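Local coordinates for protein protease Do-like 8, chloroplastic (Arabidopsis thaliana, PDB 4IC6) that probably acts as a serine endopeptidase of the Deg/HtrA family in the chloroplast, pairing a trypsin-like protease domain with a PDZ domain, at residues P23-P26 and T27-R30; N92-P95 and G96-V99; S149-V152 and G153-C156; L208-S211 and K212-I216. The protein carries 1 engineered substitution. All coordinates share one frame; numbering follows the deposited sequence.

Contact 1 of 4, residues P23-P26 and T27-R30; sequences PLFP and TEGR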
# COMPACT_ATOMS: atom_id res chain seq x y z
N PRO A 23 -21.68 -18.03 37.48
CA PRO A 23 -20.80 -19.20 37.41
C PRO A 23 -20.39 -19.45 35.96
O PRO A 23 -21.18 -19.22 35.06
CB PRO A 23 -21.70 -20.34 37.90
CG PRO A 23 -23.08 -19.91 37.50
CD PRO A 23 -23.10 -18.40 37.62
N LEU A 24 -19.16 -19.89 35.73
CA LEU A 24 -18.70 -20.11 34.36
C LEU A 24 -19.13 -21.49 33.85
O LEU A 24 -19.22 -22.45 34.61
CB LEU A 24 -17.19 -19.97 34.26
CG LEU A 24 -16.68 -18.61 34.73
CD1 LEU A 24 -15.20 -18.48 34.44
CD2 LEU A 24 -17.46 -17.51 34.02
N PHE A 25 -19.40 -21.58 32.55
CA PHE A 25 -19.69 -22.87 31.94
C PHE A 25 -18.41 -23.71 31.91
O PHE A 25 -17.31 -23.19 32.11
CB PHE A 25 -20.34 -22.67 30.57
CG PHE A 25 -21.77 -22.17 30.65
CD1 PHE A 25 -22.81 -23.06 30.91
CD2 PHE A 25 -22.07 -20.82 30.51
CE1 PHE A 25 -24.13 -22.61 31.01
CE2 PHE A 25 -23.39 -20.36 30.62
CZ PHE A 25 -24.42 -21.26 30.86
N PRO A 26 -18.54 -25.03 31.68
CA PRO A 26 -17.39 -25.93 31.85
C PRO A 26 -16.18 -25.60 30.97
O PRO A 26 -15.06 -25.58 31.48
CB PRO A 26 -17.95 -27.31 31.51
CG PRO A 26 -19.41 -27.20 31.94
CD PRO A 26 -19.80 -25.79 31.52
N THR A 27 -16.39 -25.37 29.68
CA THR A 27 -15.26 -25.12 28.80
C THR A 27 -14.61 -23.76 29.10
O THR A 27 -13.39 -23.69 29.30
CB THR A 27 -15.62 -25.25 27.31
OG1 THR A 27 -16.04 -26.59 27.05
CG2 THR A 27 -14.40 -24.96 26.44
N GLU A 28 -15.40 -22.69 29.16
CA GLU A 28 -14.79 -21.41 29.52
C GLU A 28 -14.18 -21.49 30.92
O GLU A 28 -13.12 -20.94 31.17
CB GLU A 28 -15.78 -20.24 29.41
CG GLU A 28 -17.05 -20.41 30.21
CD GLU A 28 -17.86 -19.13 30.33
OE1 GLU A 28 -17.41 -18.06 29.83
OE2 GLU A 28 -18.95 -19.17 30.95
N GLY A 29 -14.84 -22.22 31.83
CA GLY A 29 -14.30 -22.43 33.16
C GLY A 29 -12.90 -23.04 33.18
O GLY A 29 -12.02 -22.55 33.90
N ARG A 30 -12.69 -24.11 32.41
CA ARG A 30 -11.37 -24.75 32.33
C ARG A 30 -10.33 -23.78 31.78
O ARG A 30 -9.21 -23.71 32.28
CB ARG A 30 -11.38 -25.95 31.38
CG ARG A 30 -12.26 -27.11 31.78
CD ARG A 30 -11.91 -28.38 30.98
NE ARG A 30 -12.21 -28.30 29.54
CZ ARG A 30 -11.31 -28.04 28.59
NH1 ARG A 30 -11.69 -27.99 27.32
NH2 ARG A 30 -10.04 -27.82 28.91

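Contact 2 of 4, residues N92-P95 and G96-V99; sequences NPSP and GDVV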
# COMPACT_ATOMS: atom_id res chain seq x y z
N ASN A 92 26.44 -9.94 18.30
CA ASN A 92 27.44 -10.94 18.66
C ASN A 92 27.75 -10.99 20.16
O ASN A 92 28.91 -10.98 20.55
CB ASN A 92 28.73 -10.71 17.87
N PRO A 93 26.72 -11.08 21.01
CA PRO A 93 27.00 -11.17 22.44
C PRO A 93 27.59 -12.53 22.79
O PRO A 93 27.42 -13.47 22.03
CB PRO A 93 25.62 -11.03 23.07
CG PRO A 93 24.70 -11.60 22.05
CD PRO A 93 25.28 -11.24 20.71
N SER A 94 28.27 -12.63 23.93
CA SER A 94 28.78 -13.91 24.39
C SER A 94 27.89 -14.48 25.49
O SER A 94 27.18 -13.74 26.17
CB SER A 94 30.20 -13.75 24.91
OG SER A 94 31.00 -13.14 23.93
N PRO A 95 27.91 -15.81 25.66
CA PRO A 95 27.15 -16.40 26.77
C PRO A 95 27.57 -15.77 28.09
O PRO A 95 28.76 -15.68 28.37
CB PRO A 95 27.57 -17.87 26.73
CG PRO A 95 27.87 -18.11 25.27
CD PRO A 95 28.53 -16.84 24.80
N GLY A 96 26.60 -15.31 28.87
CA GLY A 96 26.89 -14.62 30.10
C GLY A 96 26.49 -13.16 30.03
O GLY A 96 26.22 -12.54 31.06
N ASP A 97 26.46 -12.61 28.82
CA ASP A 97 26.04 -11.22 28.62
C ASP A 97 24.58 -11.00 28.95
O ASP A 97 23.74 -11.83 28.59
CB ASP A 97 26.29 -10.80 27.17
CG ASP A 97 27.76 -10.62 26.86
OD1 ASP A 97 28.57 -10.87 27.79
OD2 ASP A 97 28.11 -10.25 25.72
N VAL A 98 24.27 -9.90 29.63
CA VAL A 98 22.87 -9.52 29.86
C VAL A 98 22.24 -8.98 28.58
O VAL A 98 22.58 -7.89 28.11
CB VAL A 98 22.75 -8.45 30.98
CG1 VAL A 98 21.29 -8.00 31.12
CG2 VAL A 98 23.27 -9.00 32.30
N VAL A 99 21.30 -9.73 28.01
CA VAL A 99 20.69 -9.33 26.76
C VAL A 99 19.22 -9.00 26.94
O VAL A 99 18.57 -8.48 26.03
CB VAL A 99 20.79 -10.44 25.70
CG1 VAL A 99 22.26 -10.74 25.40
CG2 VAL A 99 20.06 -11.68 26.18
O HOH W 1 29.74 -12.79 29.34

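Contact 3 of 4, residues S149-V152 and G153-C156; sequences SLKV and GQQC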
# COMPACT_ATOMS: atom_id res chain seq x y z
N SER A 149 2.07 -36.38 19.44
CA SER A 149 0.78 -37.05 19.58
C SER A 149 -0.38 -36.11 19.24
O SER A 149 -1.55 -36.50 19.34
CB SER A 149 0.60 -37.58 21.00
OG SER A 149 0.31 -36.53 21.91
N LEU A 150 -0.06 -34.88 18.85
CA LEU A 150 -1.08 -33.85 18.61
C LEU A 150 -2.01 -34.22 17.47
O LEU A 150 -1.58 -34.83 16.50
CB LEU A 150 -0.44 -32.50 18.31
CG LEU A 150 0.08 -31.73 19.52
CD1 LEU A 150 0.72 -30.42 19.06
CD2 LEU A 150 -1.08 -31.46 20.48
N LYS A 151 -3.29 -33.86 17.60
CA LYS A 151 -4.28 -34.11 16.57
C LYS A 151 -4.87 -32.78 16.13
O LYS A 151 -5.19 -31.94 16.97
CB LYS A 151 -5.43 -34.97 17.13
CG LYS A 151 -5.06 -36.36 17.57
CD LYS A 151 -4.47 -37.13 16.43
CE LYS A 151 -4.65 -38.62 16.62
NZ LYS A 151 -3.34 -39.33 16.68
N VAL A 152 -5.01 -32.61 14.82
CA VAL A 152 -5.69 -31.44 14.28
C VAL A 152 -7.10 -31.44 14.85
O VAL A 152 -7.80 -32.46 14.82
CB VAL A 152 -5.71 -31.45 12.75
CG1 VAL A 152 -6.71 -30.41 12.21
CG2 VAL A 152 -4.31 -31.20 12.20
N GLY A 153 -7.50 -30.31 15.42
CA GLY A 153 -8.80 -30.18 16.02
C GLY A 153 -8.74 -30.00 17.52
O GLY A 153 -9.72 -29.58 18.14
N GLN A 154 -7.60 -30.33 18.11
CA GLN A 154 -7.44 -30.17 19.55
C GLN A 154 -7.46 -28.70 19.93
O GLN A 154 -6.97 -27.86 19.18
CB GLN A 154 -6.09 -30.73 20.01
CG GLN A 154 -6.09 -32.19 20.30
CD GLN A 154 -4.75 -32.64 20.84
OE1 GLN A 154 -4.06 -33.45 20.22
NE2 GLN A 154 -4.38 -32.11 22.02
N GLN A 155 -7.97 -28.42 21.12
CA GLN A 155 -8.03 -27.06 21.65
C GLN A 155 -6.62 -26.64 22.02
O GLN A 155 -5.83 -27.45 22.54
CB GLN A 155 -8.89 -27.05 22.92
CG GLN A 155 -8.99 -25.68 23.61
CD GLN A 155 -9.65 -25.81 24.98
OE1 GLN A 155 -9.17 -26.55 25.84
NE2 GLN A 155 -10.75 -25.10 25.18
N CYS A 156 -6.26 -25.40 21.72
CA CYS A 156 -4.98 -24.85 22.19
C CYS A 156 -5.12 -23.43 22.72
O CYS A 156 -5.99 -22.67 22.27
CB CYS A 156 -3.91 -24.93 21.11
SG CYS A 156 -4.32 -24.25 19.49
O HOH W 2 -3.24 -35.62 21.44

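Contact 4 of 4, residues L208-S211 and K212-I216; sequences LLDS and KGNLI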
# COMPACT_ATOMS: atom_id res chain seq x y z
N LEU A 208 2.34 -22.18 23.61
CA LEU A 208 1.09 -22.73 23.13
C LEU A 208 0.77 -23.93 24.01
O LEU A 208 1.58 -24.86 24.08
CB LEU A 208 1.23 -23.16 21.68
CG LEU A 208 -0.08 -23.62 21.03
CD1 LEU A 208 -1.01 -22.40 20.93
CD2 LEU A 208 0.18 -24.21 19.65
N LEU A 209 -0.39 -23.94 24.66
CA LEU A 209 -0.74 -25.05 25.54
C LEU A 209 -1.87 -25.93 24.98
O LEU A 209 -2.73 -25.44 24.24
CB LEU A 209 -1.13 -24.54 26.93
CG LEU A 209 -0.14 -23.64 27.67
CD1 LEU A 209 -0.76 -23.24 29.00
CD2 LEU A 209 1.20 -24.37 27.89
N ASP A 210 -1.86 -27.21 25.32
CA ASP A 210 -3.02 -28.06 25.02
C ASP A 210 -4.10 -27.92 26.11
O ASP A 210 -3.95 -27.12 27.06
CB ASP A 210 -2.63 -29.54 24.75
CG ASP A 210 -2.04 -30.25 25.98
OD1 ASP A 210 -2.20 -29.75 27.11
OD2 ASP A 210 -1.44 -31.33 25.81
N SER A 211 -5.19 -28.67 25.96
CA SER A 211 -6.31 -28.56 26.89
C SER A 211 -5.95 -29.05 28.29
O SER A 211 -6.70 -28.83 29.24
CB SER A 211 -7.54 -29.33 26.38
OG SER A 211 -7.24 -30.70 26.20
N LYS A 212 -4.82 -29.75 28.41
CA LYS A 212 -4.39 -30.20 29.74
C LYS A 212 -3.38 -29.22 30.32
O LYS A 212 -2.88 -29.41 31.43
CB LYS A 212 -3.79 -31.61 29.67
CG LYS A 212 -4.78 -32.70 30.02
CD LYS A 212 -5.32 -33.39 28.80
CE LYS A 212 -4.31 -34.39 28.24
NZ LYS A 212 -4.41 -34.46 26.75
N GLY A 213 -3.07 -28.18 29.56
CA GLY A 213 -2.14 -27.17 30.02
C GLY A 213 -0.69 -27.55 29.83
O GLY A 213 0.19 -26.91 30.39
N ASN A 214 -0.42 -28.61 29.06
CA ASN A 214 0.95 -28.94 28.72
C ASN A 214 1.46 -28.07 27.59
O ASN A 214 0.73 -27.77 26.63
CB ASN A 214 1.08 -30.40 28.29
CG ASN A 214 0.74 -31.35 29.41
OD1 ASN A 214 0.99 -31.08 30.58
ND2 ASN A 214 0.14 -32.48 29.05
N LEU A 215 2.72 -27.69 27.68
CA LEU A 215 3.33 -26.97 26.57
C LEU A 215 3.45 -27.88 25.34
O LEU A 215 4.08 -28.94 25.40
CB LEU A 215 4.71 -26.45 26.95
CG LEU A 215 5.25 -25.51 25.88
CD1 LEU A 215 5.76 -24.26 26.54
CD2 LEU A 215 6.34 -26.18 25.08
N ILE A 216 2.83 -27.46 24.24
CA ILE A 216 2.95 -28.19 22.99
C ILE A 216 3.74 -27.40 21.94
O ILE A 216 4.11 -27.94 20.91
CB ILE A 216 1.57 -28.62 22.43
CG1 ILE A 216 0.63 -27.41 22.40
CG2 ILE A 216 1.02 -29.76 23.29
CD1 ILE A 216 -0.57 -27.58 21.50

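Contact 1 of 4, residues P23-P26 and T27-R30
Leu24 comes up against the carboxylate end of Glu28, with Leu24 CD2 3.8 Å from Glu28 OE2 and the two side chains crossing at about a right angle. Next along, Phe25 holds the N-cap position of helix 26-39. Phe25 N donates to Glu28 OE2 over 2.9 Å, nearly straight at 166° and onto the anti lone pair. This is the glutamate half of a capping box; phenylalanine has no side-chain acceptor to return the bond. Glu28 CG sits between its own N and carbonyl carbon (chi1 55°), which folds the chain back toward the helix start. The ring offers its edge to the same oxygen, Phe25 CD2 lying 3.6 Å from Glu28 OE2. Phe25 O then receives Gly29 N at 2.7 Å, and Pro26 O receives Arg30 N at 2.9 Å, which starts the helical bonding. Cutting Glu28 back to an alanine would probably leave Phe25 N without its acceptor, along with Ser211 OG and Gln155 N of the second subunit, which bond the same carboxylate. Within its own chain the helix start lies beside strand 155-160, where Arg30 NH1 meets Gln155 OE1.

Contact 2 of 4, residues N92-P95 and G96-V99
Ser94 to Asp97 form a type II beta turn, closed by Asp97 N donating to Ser94 O over 3.0 Å, with Pro95 and Gly96 at its two corners. The proline ring suits the first corner. The second has a positive phi at which a CB would jam against Pro95 O, so the backbone itself calls for glycine. Asp97 then ties the turn a second time from its side chain: Ser94 N donates to Asp97 OD2 over 3.0 Å, almost straight at 160°. The N-H does not lie in the carboxylate plane but meets OD2 from above, 70° out of it. A first torsion of -72° sets Asp97 CG anti to the carbonyl carbon, which directs the carboxylate back across the turn toward the Ser94 peptide. The other oxygen reaches the central peptide of the turn through water, one molecule donating to Asp97 OD1 at 2.7 Å and to Pro95 O at 3.2 Å. Both carboxylate oxygens are thus engaged by the turn. Below this polar clasp, Pro93 turns its ring inward, Pro93 CB lying 3.7 Å from Asp97 OD2. The same Pro93 CB makes an apolar touch with Val99 CG1, 4.1 Å away, at the start of the strand. Strand 98-105 grows straight out of the turn and pairs with strand 111-122 in the first barrel: Gly96 and Asp97 bond the backbone of Leu118, whose side chain touches Pro93 and Val99, while Pro95 rests on Ser252.

Contact 3 of 4, residues S149-V152 and G153-C156
Lys151 to Gln154 make a buried type II beta turn at the mouth of strand 155-160, fastened by a glutamine that reaches back over the loop leading into it. The main-chain closure is Gln154 N to Lys151 O at 3.1 Å. Gly153 takes the second corner, where its positive phi would press a CB into Val152 O. The side chain of Gln154 adds the second tie. Its CG stands beside the backbone N (chi1 -86°) and the chain then runs extended, carrying the amide to the Lys151 peptide, where Lys151 N donates to Gln154 OE1 over 2.8 Å at 151°. That N-H approaches tilted 28° from the plane of the side-chain carbonyl. The oxygen has another partner in a water that donates to Gln154 OE1 at 2.6 Å and to Ser149 O at 2.8 Å, so the clasp extends one peptide further back. Leu150 crosses the glutamine at about a right angle, its CD2 packed 3.6 Å from Gln154 OE1 and 3.7 Å from Gln154 NE2. A leucine in place of Gln154 would probably leave Lys151 N and the bridging water without their acceptor and let the incoming loop shift. Leu24 of the third subunit packs against Gln154, and Glu28 of that subunit bonds Gln155 N, so the turn faces the assembly contact. Such a glycine turn, braced by the side chain of its last residue, here launches the first strand of the second barrel in the double-barrel fold of trypsin-like proteases.

Contact 4 of 4, residues L208-S211 and K212-I216
Asp210 and Asn214 cross obliquely, carboxylate and amide planes 56° apart, but it is Asn214's backbone that the aspartate grips. Asp210 CG occupies the position between its own N and carbonyl carbon (chi1 65°), which swings the carboxylate in over the turn. There Asp210 OD1 accepts Asn214 N and Lys212 N, each at 2.9 Å, from opposite faces of the carboxylate plane; the Lys212 bond makes an Asx turn. The side-chain amide of Asn214 has its own partner, Asn214 OD1 bonding Lys143 NZ. Lys212 NZ stays 4.4 Å from Asp210 OD2, beyond a salt bridge, and bonds instead to Pro23 O of the third subunit. Ser211 OG likewise finds Glu28 of that subunit.

Farther down the strands the meeting is apolar. Leu208 and Ile216 meet at a slant, Leu208 CD2 lying 3.9 Å from Ile216 CD1, alongside the bond from Ile216 N to Leu208 O at 2.9 Å. On the other face, Leu209 pairs with Leu215 as an antiparallel non-hydrogen-bonded pair; Leu209 CD2 lies 3.6 Å from Leu215 CA.

Asp210 N bonds Asn214 O at 3.0 Å and Gly213 N returns to Asp210 O, a type I turn whose last residue, Gly213, has a positive phi. This is a beta hairpin with a G1 bulge, joining strands 207-210 and 215-219 of the second trypsin-like barrel, with Leu208 about 11 Å, side chain to side chain, from Ala204, the substituted position of the predicted charge relay.

How the contacts relate
Contacts 3 and 4 are buried and share one sheet, since strands 155-160 and 207-210 are neighbours in the second barrel; contacts 1 and 2 lie at the surface. Contact 2 belongs to the first barrel, about 37 Å centre to centre from contact 3, yet the two use the same device: a type II turn into a strand, clasped by the side chain of its last residue, aspartate in the exposed case and glutamine in the buried one, each with a bridging water. Contact 4 turns a hairpin instead, adding leucine and isoleucine packing. Contact 1 caps a helix, and its glutamate joins residues of contacts 3 and 4 in a neighbouring subunit, so these three meet at the subunit interface.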